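Local coordinates for uncharacterized protein (Bombyx mori, PDB 5AZ0) that probably catalyses the NAD(P)H-dependent reduction of aldehydes and ketones, as an aldo-keto reductase of the silkworm, at residues K104-Y109 against R342-G347; P139-Q144 against E149-L154; V313-W318 against E322-D327. One frame throughout, in Å; residues are numbered along the deposited sequence.

Contact 1: residues K104-Y109 against R342-G347; sequences KVWQHY and RKWKNG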
loop_
_atom_site.group_PDB
_atom_site.type_symbol
_atom_site.label_atom_id
_atom_site.label_comp_id
_atom_site.label_asym_id
_atom_site.label_seq_id
_atom_site.Cartn_x
_atom_site.Cartn_y
_atom_site.Cartn_z
ATOM N N LYS A 104 -9.474 -0.641 2.164
ATOM C CA LYS A 104 -9.522 -1.131 0.789
ATOM C C LYS A 104 -10.699 -2.118 0.610
ATOM O O LYS A 104 -11.043 -2.817 1.544
ATOM C CB LYS A 104 -8.198 -1.738 0.320
ATOM C CG LYS A 104 -6.966 -0.951 0.687
ATOM C CD LYS A 104 -5.694 -1.704 0.308
ATOM C CE LYS A 104 -4.562 -1.019 1.069
ATOM N NZ LYS A 104 -3.294 -1.724 0.995
ATOM N N VAL A 105 -11.320 -2.067 -0.560
ATOM C CA VAL A 105 -12.525 -2.839 -0.921
ATOM C C VAL A 105 -12.029 -3.932 -1.861
ATOM O O VAL A 105 -11.383 -3.635 -2.969
ATOM C CB VAL A 105 -13.477 -1.940 -1.715
ATOM C CG1 VAL A 105 -14.672 -2.698 -2.317
ATOM C CG2 VAL A 105 -13.984 -0.833 -0.792
ATOM N N TRP A 106 -12.397 -5.166 -1.533
ATOM C CA TRP A 106 -11.955 -6.327 -2.269
ATOM C C TRP A 106 -12.829 -6.663 -3.472
ATOM O O TRP A 106 -13.865 -5.981 -3.753
ATOM C CB TRP A 106 -11.882 -7.501 -1.263
ATOM C CG TRP A 106 -11.044 -8.726 -1.622
ATOM C CD1 TRP A 106 -11.530 -9.990 -1.860
ATOM C CD2 TRP A 106 -9.615 -8.830 -1.714
ATOM N NE1 TRP A 106 -10.497 -10.863 -2.118
ATOM C CE2 TRP A 106 -9.311 -10.205 -2.023
ATOM C CE3 TRP A 106 -8.572 -7.928 -1.596
ATOM C CZ2 TRP A 106 -8.016 -10.664 -2.202
ATOM C CZ3 TRP A 106 -7.263 -8.368 -1.756
ATOM C CH2 TRP A 106 -6.982 -9.735 -2.060
ATOM N N GLN A 107 -12.448 -7.752 -4.174
ATOM C CA GLN A 107 -12.869 -8.056 -5.575
ATOM C C GLN A 107 -14.295 -8.427 -5.709
ATOM O O GLN A 107 -14.909 -8.193 -6.781
ATOM C CB GLN A 107 -12.019 -9.185 -6.203
ATOM C CG GLN A 107 -10.622 -8.738 -6.629
ATOM C CD GLN A 107 -9.690 -8.358 -5.493
ATOM O OE1 GLN A 107 -9.703 -7.223 -5.046
ATOM N NE2 GLN A 107 -8.826 -9.255 -5.085
ATOM N N HIS A 108 -14.887 -8.897 -4.600
ATOM C CA HIS A 108 -16.345 -9.197 -4.631
ATOM C C HIS A 108 -17.275 -8.083 -4.327
ATOM O O HIS A 108 -18.508 -8.272 -4.374
ATOM C CB HIS A 108 -16.675 -10.448 -3.820
ATOM C CG HIS A 108 -16.367 -10.357 -2.369
ATOM N ND1 HIS A 108 -15.094 -10.222 -1.892
ATOM C CD2 HIS A 108 -17.165 -10.481 -1.276
ATOM C CE1 HIS A 108 -15.114 -10.249 -0.567
ATOM N NE2 HIS A 108 -16.354 -10.430 -0.176
ATOM N N TYR A 109 -16.743 -6.870 -4.136
ATOM C CA TYR A 109 -17.642 -5.728 -3.837
ATOM C C TYR A 109 -17.487 -4.680 -4.937
ATOM O O TYR A 109 -17.234 -3.482 -4.660
ATOM C CB TYR A 109 -17.286 -5.218 -2.372
ATOM C CG TYR A 109 -17.851 -6.093 -1.290
ATOM C CD1 TYR A 109 -19.192 -6.061 -1.006
ATOM C CD2 TYR A 109 -17.087 -6.990 -0.571
ATOM C CE1 TYR A 109 -19.764 -6.904 -0.076
ATOM C CE2 TYR A 109 -17.670 -7.834 0.424
ATOM C CZ TYR A 109 -18.988 -7.788 0.643
ATOM O OH TYR A 109 -19.602 -8.569 1.607
ATOM N N ARG A 342 -10.464 -15.409 -1.186
ATOM C CA ARG A 342 -11.876 -15.259 -1.566
ATOM C C ARG A 342 -12.898 -15.149 -0.397
ATOM O O ARG A 342 -13.901 -14.475 -0.539
ATOM C CB ARG A 342 -12.291 -16.451 -2.441
ATOM C CG ARG A 342 -11.813 -16.419 -3.876
ATOM C CD ARG A 342 -12.270 -17.649 -4.710
ATOM N NE ARG A 342 -11.851 -18.975 -4.228
ATOM C CZ ARG A 342 -12.601 -19.884 -3.556
ATOM N NH1 ARG A 342 -13.875 -19.675 -3.194
ATOM N NH2 ARG A 342 -12.047 -21.054 -3.203
ATOM N N LYS A 343 -12.683 -15.894 0.693
ATOM C CA LYS A 343 -13.644 -16.039 1.811
ATOM C C LYS A 343 -12.845 -16.054 3.080
ATOM O O LYS A 343 -11.897 -16.801 3.192
ATOM C CB LYS A 343 -14.428 -17.354 1.734
ATOM C CG LYS A 343 -15.441 -17.395 0.602
ATOM C CD LYS A 343 -16.084 -18.790 0.396
ATOM C CE LYS A 343 -17.434 -18.601 -0.278
ATOM N NZ LYS A 343 -17.947 -19.772 -0.997
ATOM N N TRP A 344 -13.223 -15.218 4.041
ATOM C CA TRP A 344 -12.519 -15.157 5.328
ATOM C C TRP A 344 -13.424 -14.449 6.387
ATOM O O TRP A 344 -14.403 -13.765 6.021
ATOM C CB TRP A 344 -11.159 -14.422 5.163
ATOM C CG TRP A 344 -11.334 -12.894 4.839
ATOM C CD1 TRP A 344 -11.340 -11.853 5.733
ATOM C CD2 TRP A 344 -11.557 -12.305 3.546
ATOM N NE1 TRP A 344 -11.547 -10.664 5.083
ATOM C CE2 TRP A 344 -11.698 -10.910 3.742
ATOM C CE3 TRP A 344 -11.631 -12.817 2.248
ATOM C CZ2 TRP A 344 -11.911 -10.029 2.696
ATOM C CZ3 TRP A 344 -11.869 -11.940 1.208
ATOM C CH2 TRP A 344 -12.009 -10.542 1.448
ATOM N N LYS A 345 -13.043 -14.571 7.662
ATOM C CA LYS A 345 -13.653 -13.822 8.764
ATOM C C LYS A 345 -12.668 -12.750 9.302
ATOM O O LYS A 345 -11.447 -12.938 9.232
ATOM C CB LYS A 345 -14.148 -14.798 9.893
ATOM C CG LYS A 345 -13.167 -15.081 11.057
ATOM C CD LYS A 345 -13.856 -15.613 12.327
ATOM C CE LYS A 345 -12.958 -15.532 13.570
ATOM N NZ LYS A 345 -12.798 -14.140 14.095
ATOM N N ASN A 346 -13.208 -11.684 9.913
ATOM C CA ASN A 346 -12.385 -10.583 10.539
ATOM C C ASN A 346 -12.405 -10.490 12.097
ATOM O O ASN A 346 -13.473 -10.583 12.697
ATOM C CB ASN A 346 -12.816 -9.228 9.929
ATOM C CG ASN A 346 -13.014 -9.325 8.434
ATOM O OD1 ASN A 346 -12.066 -9.106 7.687
ATOM N ND2 ASN A 346 -14.221 -9.702 7.980
ATOM N N GLY A 347 -11.242 -10.252 12.727
ATOM C CA GLY A 347 -11.118 -10.325 14.203
ATOM C C GLY A 347 -10.963 -11.760 14.705
ATOM O O GLY A 347 -10.911 -12.011 15.913
#
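Trp344 sets the CH2-CZ3 edge of its six-membered ring over a face of Trp106, a clean T-shaped (edge-to-face) pair with planes 85° apart. Trp344 CH2 lies 3.4 Å from Trp106 CD1, so the five-membered half of the indole is the part covered, its centroid 4.9 Å from that of the Trp344 six-membered ring. From the opposite face Gln107 NE2 sits 3.2 Å above the centre of the Trp106 ring, and the indole is sandwiched. With its CG anti to the backbone N (chi1 -161°), Trp106 stands out of the turn toward the C-terminal tail. His108 completes an aromatic cluster: its CE1 reaches Trp344 CH2 at 3.7 Å, while Tyr109 CD2 covers a face of the imidazole. A leucine in place of Trp106 would probably leave the Trp344 edge beside a gap and Met341 O without the indole N-H that it now accepts. Order fades on the other side of Trp344. Its NE1 makes a weak bond to Asn346 OD1 at 3.1 Å, and beyond, exposed Lys345 and Gly347 are poorly ordered. Trp106 is one of several holds on the tail, for Trp344 also meets Arg76 (cation-pi) and the His73 ring. Trp106 itself directly follows barrel strand 100-105, stacks on Phe74 and meets His137 beyond strand 133-136, whereas Tyr109 leans on helix 112-126.

Contact 2: residues P139-Q144 against E149-L154; sequences PMSISQ and EKIDYL. With ACT (acetate ion), chain I.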
loop_
_atom_site.group_PDB
_atom_site.type_symbol
_atom_site.label_atom_id
_atom_site.label_comp_id
_atom_site.label_asym_id
_atom_site.label_seq_id
_atom_site.Cartn_x
_atom_site.Cartn_y
_atom_site.Cartn_z
ATOM N N PRO A 139 -8.234 -4.173 -9.719
ATOM C CA PRO A 139 -9.156 -3.791 -10.770
ATOM C C PRO A 139 -10.141 -4.931 -11.192
ATOM O O PRO A 139 -11.177 -4.666 -11.858
ATOM C CB PRO A 139 -8.202 -3.343 -11.908
ATOM C CG PRO A 139 -6.973 -4.075 -11.667
ATOM C CD PRO A 139 -6.837 -4.210 -10.189
ATOM N N MET A 140 -9.850 -6.167 -10.807
ATOM C CA MET A 140 -10.724 -7.319 -11.167
ATOM C C MET A 140 -11.978 -7.338 -10.262
ATOM O O MET A 140 -11.948 -6.887 -9.108
ATOM C CB MET A 140 -9.996 -8.657 -11.052
ATOM C CG MET A 140 -8.669 -8.708 -11.753
ATOM S SD MET A 140 -7.248 -8.216 -10.784
ATOM C CE MET A 140 -7.135 -9.318 -9.384
ATOM N N SER A 141 -13.051 -7.853 -10.841
ATOM C CA SER A 141 -14.319 -8.089 -10.206
ATOM C C SER A 141 -14.580 -9.601 -10.218
ATOM O O SER A 141 -14.896 -10.154 -11.269
ATOM C CB SER A 141 -15.387 -7.383 -10.985
ATOM O OG SER A 141 -15.576 -7.955 -12.304
ATOM N N ILE A 142 -14.415 -10.219 -9.065
ATOM C CA ILE A 142 -14.440 -11.650 -8.850
ATOM C C ILE A 142 -15.344 -12.050 -7.666
ATOM O O ILE A 142 -15.092 -11.626 -6.512
ATOM C CB ILE A 142 -13.013 -12.191 -8.566
ATOM C CG1 ILE A 142 -12.095 -11.733 -9.722
ATOM C CG2 ILE A 142 -12.999 -13.715 -8.449
ATOM C CD1 ILE A 142 -10.661 -12.126 -9.575
ATOM N N SER A 143 -16.324 -12.937 -7.912
ATOM C CA SER A 143 -17.198 -13.433 -6.825
ATOM C C SER A 143 -16.410 -14.196 -5.794
ATOM O O SER A 143 -15.258 -14.597 -5.989
ATOM C CB SER A 143 -18.390 -14.296 -7.328
ATOM O OG SER A 143 -17.961 -15.650 -7.523
ATOM N N GLN A 144 -17.030 -14.413 -4.643
ATOM C CA GLN A 144 -16.418 -15.226 -3.600
ATOM C C GLN A 144 -16.202 -16.671 -4.053
ATOM O O GLN A 144 -15.446 -17.385 -3.419
ATOM C CB GLN A 144 -17.357 -15.242 -2.301
ATOM C CG GLN A 144 -17.790 -13.838 -1.792
ATOM C CD GLN A 144 -19.081 -13.209 -2.422
ATOM O OE1 GLN A 144 -19.380 -13.181 -3.701
ATOM N NE2 GLN A 144 -19.870 -12.647 -1.496
ATOM N N GLU A 149 -16.976 -11.543 -12.684
ATOM C CA GLU A 149 -18.242 -10.831 -12.821
ATOM C C GLU A 149 -18.186 -9.879 -13.908
ATOM O O GLU A 149 -19.200 -9.337 -14.261
ATOM C CB GLU A 149 -18.665 -10.166 -11.477
ATOM C CG GLU A 149 -18.842 -11.264 -10.436
ATOM C CD GLU A 149 -19.372 -10.874 -9.088
ATOM O OE1 GLU A 149 -18.748 -10.082 -8.369
ATOM O OE2 GLU A 149 -20.376 -11.468 -8.707
ATOM N N LYS A 150 -16.983 -9.649 -14.458
ATOM C CA LYS A 150 -16.805 -8.780 -15.616
ATOM C C LYS A 150 -17.421 -7.459 -15.395
ATOM O O LYS A 150 -18.076 -6.917 -16.266
ATOM C CB LYS A 150 -17.357 -9.472 -16.884
ATOM C CG LYS A 150 -16.622 -10.817 -17.159
ATOM C CD LYS A 150 -17.164 -11.549 -18.416
ATOM C CE LYS A 150 -16.365 -12.828 -18.671
ATOM N NZ LYS A 150 -16.614 -13.340 -20.048
ATOM N N ILE A 151 -17.225 -6.882 -14.203
ATOM C CA ILE A 151 -17.714 -5.491 -13.993
ATOM C C ILE A 151 -16.578 -4.557 -14.352
ATOM O O ILE A 151 -15.448 -4.769 -13.934
ATOM C CB ILE A 151 -18.108 -5.303 -12.501
ATOM C CG1 ILE A 151 -19.231 -6.315 -12.196
ATOM C CG2 ILE A 151 -18.557 -3.875 -12.228
ATOM C CD1 ILE A 151 -19.589 -6.373 -10.732
ATOM N N ASP A 152 -16.877 -3.557 -15.150
ATOM C CA ASP A 152 -15.916 -2.539 -15.465
ATOM C C ASP A 152 -15.518 -1.764 -14.136
ATOM O O ASP A 152 -16.363 -1.441 -13.347
ATOM C CB ASP A 152 -16.545 -1.600 -16.458
ATOM C CG ASP A 152 -15.550 -0.626 -17.061
ATOM O OD1 ASP A 152 -14.357 -0.582 -16.638
ATOM O OD2 ASP A 152 -16.009 0.084 -17.961
ATOM N N TYR A 153 -14.239 -1.477 -13.962
ATOM C CA TYR A 153 -13.743 -0.711 -12.824
ATOM C C TYR A 153 -14.294 0.709 -12.845
ATOM O O TYR A 153 -14.399 1.323 -11.771
ATOM C CB TYR A 153 -12.183 -0.794 -12.695
ATOM C CG TYR A 153 -11.465 -0.356 -13.974
ATOM C CD1 TYR A 153 -11.425 0.970 -14.345
ATOM C CD2 TYR A 153 -10.895 -1.296 -14.832
ATOM C CE1 TYR A 153 -10.818 1.373 -15.493
ATOM C CE2 TYR A 153 -10.276 -0.901 -16.019
ATOM C CZ TYR A 153 -10.233 0.427 -16.345
ATOM O OH TYR A 153 -9.632 0.855 -17.515
ATOM N N LEU A 154 -14.748 1.193 -14.019
ATOM C CA LEU A 154 -15.469 2.426 -14.059
ATOM C C LEU A 154 -16.792 2.389 -13.332
ATOM O O LEU A 154 -17.202 3.460 -12.801
ATOM C CB LEU A 154 -15.716 2.994 -15.496
ATOM C CG LEU A 154 -14.470 3.209 -16.393
ATOM C CD1 LEU A 154 -14.936 3.778 -17.760
ATOM C CD2 LEU A 154 -13.504 4.216 -15.747
HETATM C C ACT I . -7.928 -1.035 -19.755
HETATM O O ACT I . -7.016 -1.886 -19.736
HETATM O OXT ACT I . -8.937 -1.057 -18.990
HETATM C CH3 ACT I . -7.744 0.021 -20.787
HETATM O O HOH W 1 -13.934 -4.022 -11.747
HETATM O O HOH W 2 -13.548 -6.728 -14.568
#
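Ser141 is gripped through both of its oxygens by the backbone of 149-154. Its carbonyl O accepts Glu149 N at 2.9 Å, and its OG accepts Ile151 N at 2.7 Å; both bonds are nearly straight (164°). With chi1 at 67° the serine hydroxyl is tucked over its own backbone, facing the Ile151 amide. Lys150 N, also nearby, is directed instead to Asp148 OD1. Two waters serve Ile151 O: one bridges it to Pro139 O, donating to each at 2.8 Å, and the other also lies within bonding distance of Ser141 OG. The two segments run roughly antiparallel, without regular strand structure, in the long connection that leaves barrel strand 133-136 and enters helix 153-165, one of the beta-alpha loops of a TIM barrel. Asp152 is the N-cap of that helix. Leu154 N reaches its OD1 at 3.2 Å from above the carboxylate plane, while OD2 forms a salt bridge with Arg184. The extended Glu149 chain lays its carboxylate beside Ser143, OE2 being 3.7 Å from Ser143 CB, but the charge is met by Arg111, and Ser143 OG accepts from Val147 N. Tyr153 CB packs near Pro139 O, and at the far end of the ring Tyr153 OH donates to an acetate OXT at 2.5 Å, an ion probably taken from the crystallisation liquor.

Contact 3: residues V313-W318 against E322-D327; sequences VRPLFW and ENYPFD. With ACT (acetate ion), chain G.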
loop_
_atom_site.group_PDB
_atom_site.type_symbol
_atom_site.label_atom_id
_atom_site.label_comp_id
_atom_site.label_asym_id
_atom_site.label_seq_id
_atom_site.Cartn_x
_atom_site.Cartn_y
_atom_site.Cartn_z
ATOM N N VAL A 313 5.238 -9.646 -6.260
ATOM C CA VAL A 313 3.810 -10.035 -6.014
ATOM C C VAL A 313 3.053 -10.242 -7.328
ATOM O O VAL A 313 2.680 -9.280 -8.001
ATOM C CB VAL A 313 3.075 -8.977 -5.115
ATOM C CG1 VAL A 313 1.597 -9.327 -4.933
ATOM C CG2 VAL A 313 3.755 -8.844 -3.751
ATOM N N ARG A 314 2.860 -11.497 -7.714
ATOM C CA ARG A 314 2.332 -11.823 -9.056
ATOM C C ARG A 314 1.388 -12.967 -8.872
ATOM O O ARG A 314 1.756 -14.122 -8.877
ATOM C CB ARG A 314 3.440 -12.150 -10.073
ATOM C CG ARG A 314 2.902 -12.415 -11.499
ATOM C CD ARG A 314 3.989 -12.927 -12.473
ATOM N NE ARG A 314 5.007 -11.906 -12.725
ATOM C CZ ARG A 314 4.948 -10.954 -13.651
ATOM N NH1 ARG A 314 3.922 -10.863 -14.477
ATOM N NH2 ARG A 314 5.957 -10.105 -13.773
ATOM N N PRO A 315 0.149 -12.636 -8.578
ATOM C CA PRO A 315 -0.774 -13.684 -8.196
ATOM C C PRO A 315 -1.302 -14.377 -9.455
ATOM O O PRO A 315 -2.267 -13.919 -10.067
ATOM C CB PRO A 315 -1.841 -12.918 -7.389
ATOM C CG PRO A 315 -1.774 -11.530 -7.896
ATOM C CD PRO A 315 -0.392 -11.282 -8.384
ATOM N N LEU A 316 -0.680 -15.516 -9.803
ATOM C CA LEU A 316 -0.945 -16.176 -11.107
ATOM C C LEU A 316 -2.341 -16.665 -11.235
ATOM O O LEU A 316 -2.903 -16.583 -12.323
ATOM C CB LEU A 316 0.058 -17.320 -11.367
ATOM C CG LEU A 316 1.469 -16.712 -11.582
ATOM C CD1 LEU A 316 2.559 -17.731 -11.288
ATOM C CD2 LEU A 316 1.635 -16.026 -12.962
ATOM N N PHE A 317 -2.955 -17.085 -10.119
ATOM C CA PHE A 317 -4.413 -17.437 -10.107
ATOM C C PHE A 317 -5.357 -16.364 -10.605
ATOM O O PHE A 317 -6.446 -16.700 -10.972
ATOM C CB PHE A 317 -4.884 -17.920 -8.743
ATOM C CG PHE A 317 -4.343 -17.121 -7.593
ATOM C CD1 PHE A 317 -4.979 -15.953 -7.180
ATOM C CD2 PHE A 317 -3.237 -17.555 -6.909
ATOM C CE1 PHE A 317 -4.469 -15.212 -6.121
ATOM C CE2 PHE A 317 -2.726 -16.823 -5.857
ATOM C CZ PHE A 317 -3.337 -15.631 -5.468
ATOM N N TRP A 318 -4.938 -15.074 -10.687
ATOM C CA TRP A 318 -5.836 -14.067 -11.260
ATOM C C TRP A 318 -5.637 -13.740 -12.714
ATOM O O TRP A 318 -6.464 -13.007 -13.281
ATOM C CB TRP A 318 -5.783 -12.764 -10.403
ATOM C CG TRP A 318 -6.452 -12.914 -9.034
ATOM C CD1 TRP A 318 -7.557 -13.689 -8.722
ATOM C CD2 TRP A 318 -6.086 -12.253 -7.820
ATOM N NE1 TRP A 318 -7.883 -13.535 -7.394
ATOM C CE2 TRP A 318 -7.005 -12.672 -6.813
ATOM C CE3 TRP A 318 -5.109 -11.320 -7.488
ATOM C CZ2 TRP A 318 -6.952 -12.208 -5.513
ATOM C CZ3 TRP A 318 -5.055 -10.842 -6.159
ATOM C CH2 TRP A 318 -5.994 -11.305 -5.188
ATOM N N GLU A 322 -10.781 -10.834 -16.307
ATOM C CA GLU A 322 -10.730 -9.557 -16.944
ATOM C C GLU A 322 -10.116 -8.481 -15.983
ATOM O O GLU A 322 -10.263 -8.543 -14.742
ATOM C CB GLU A 322 -12.108 -9.187 -17.456
ATOM C CG GLU A 322 -12.519 -10.087 -18.650
ATOM C CD GLU A 322 -13.786 -9.699 -19.404
ATOM O OE1 GLU A 322 -14.454 -8.665 -19.097
ATOM O OE2 GLU A 322 -14.121 -10.483 -20.314
ATOM N N ASN A 323 -9.339 -7.567 -16.554
ATOM C CA ASN A 323 -8.662 -6.491 -15.806
ATOM C C ASN A 323 -7.527 -6.921 -14.906
ATOM O O ASN A 323 -6.901 -6.087 -14.222
ATOM C CB ASN A 323 -9.690 -5.618 -15.065
ATOM C CG ASN A 323 -10.537 -4.810 -15.999
ATOM O OD1 ASN A 323 -11.779 -4.828 -15.972
ATOM N ND2 ASN A 323 -9.891 -4.005 -16.755
ATOM N N TYR A 324 -7.134 -8.188 -14.966
ATOM C CA TYR A 324 -5.869 -8.539 -14.401
ATOM C C TYR A 324 -4.800 -7.589 -14.940
ATOM O O TYR A 324 -4.729 -7.364 -16.162
ATOM C CB TYR A 324 -5.470 -9.910 -14.799
ATOM C CG TYR A 324 -4.131 -10.346 -14.253
ATOM C CD1 TYR A 324 -3.992 -10.770 -12.940
ATOM C CD2 TYR A 324 -3.016 -10.434 -15.072
ATOM C CE1 TYR A 324 -2.785 -11.211 -12.423
ATOM C CE2 TYR A 324 -1.809 -10.892 -14.592
ATOM C CZ TYR A 324 -1.674 -11.284 -13.266
ATOM O OH TYR A 324 -0.450 -11.781 -12.776
ATOM N N PRO A 325 -3.992 -6.995 -14.041
ATOM C CA PRO A 325 -3.228 -5.817 -14.480
ATOM C C PRO A 325 -1.867 -6.111 -15.070
ATOM O O PRO A 325 -1.377 -5.301 -15.820
ATOM C CB PRO A 325 -3.076 -4.974 -13.183
ATOM C CG PRO A 325 -3.116 -6.013 -12.092
ATOM C CD PRO A 325 -4.089 -7.084 -12.557
ATOM N N PHE A 326 -1.270 -7.223 -14.702
ATOM C CA PHE A 326 0.100 -7.479 -15.060
ATOM C C PHE A 326 0.219 -8.251 -16.406
ATOM O O PHE A 326 -0.783 -8.765 -16.933
ATOM C CB PHE A 326 0.779 -8.246 -13.933
ATOM C CG PHE A 326 0.535 -7.683 -12.554
ATOM C CD1 PHE A 326 0.536 -6.288 -12.308
ATOM C CD2 PHE A 326 0.297 -8.548 -11.489
ATOM C CE1 PHE A 326 0.331 -5.794 -11.029
ATOM C CE2 PHE A 326 0.100 -8.062 -10.217
ATOM C CZ PHE A 326 0.119 -6.680 -9.990
ATOM N N ASP A 327 1.441 -8.335 -16.923
ATOM C CA ASP A 327 1.718 -9.115 -18.173
ATOM C C ASP A 327 1.405 -10.561 -17.905
ATOM O O ASP A 327 1.732 -11.045 -16.867
ATOM C CB ASP A 327 3.195 -8.961 -18.653
ATOM C CG ASP A 327 3.458 -7.596 -19.342
ATOM O OD1 ASP A 327 2.493 -6.916 -19.795
ATOM O OD2 ASP A 327 4.644 -7.186 -19.416
HETATM C C ACT G . 8.190 -12.099 -11.765
HETATM O O ACT G . 8.438 -11.135 -12.573
HETATM O OXT ACT G . 7.067 -12.482 -11.312
HETATM C CH3 ACT G . 9.328 -12.841 -11.222
HETATM O O HOH W 3 1.202 -12.418 -14.546
#
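Trp318 and Tyr324 bring the two segments nearest, their CA atoms 6.4 Å apart, and Arg314 faces Phe326 farther along, so the chain doubles back on itself in reversed order. No backbone pairing joins the two runs; the first instead ends in a 3-10 turn, 316-318, in which Trp318 N donates to Pro315 O. Tyr324 has the largest share of the contact. A trans chi1 (179°) carries its ring along the turn, where CD1 comes 3.4 Å from Trp318 O and also touches Trp318 CB, while CE1 rests near Pro315 O. This is part of the long C-terminal extension after helix 297-304; in aldo-keto reductases such a loop helps to shape the substrate pocket, and it probably does so here too. Trp318 pairs edge-to-face with Trp138, placing the turn against the loop after strand 133-136. One water knits the outer end together: it accepts from Tyr324 OH at 2.5 Å and from Arg314 NH1, and donates to Asp327 O at 2.7 Å. It lies at the guanidinium edge, in plane. An acetate, probably from the crystallisation liquor, takes bidentate hydrogen bonds, Arg314 NE to OXT at 2.6 Å and Arg314 NH2 to O at 2.9 Å. Phe326 turns its ring edge to Pro315, CE2 meeting Pro315 CD at 3.7 Å and also lying close to Val313 O; Arg311 makes a cation-pi contact with the same ring.

Following the chain from the N terminus, 104-109 leaves barrel strand 100-105 and is met much later by 342-347, at the C-terminal end of the modelled chain. Contact 2 closes first, a short loop between strand 133-136 and helix 153-165. The chain then completes the barrel and, after helix 297-304, folds back locally in contact 3 before 342-347 finally returns to 104-109. Contact 1 thus spans a loop holding both of the others, which follow one another in series without crossing. All three touch: Gln107 O probably accepts Ile142 N, Arg342 NH1 probably donates to Gln144 O, and Trp318 packs against Trp106, Gln107 and Met140. Successive strand-end loops are thereby tied to the C-terminal extension.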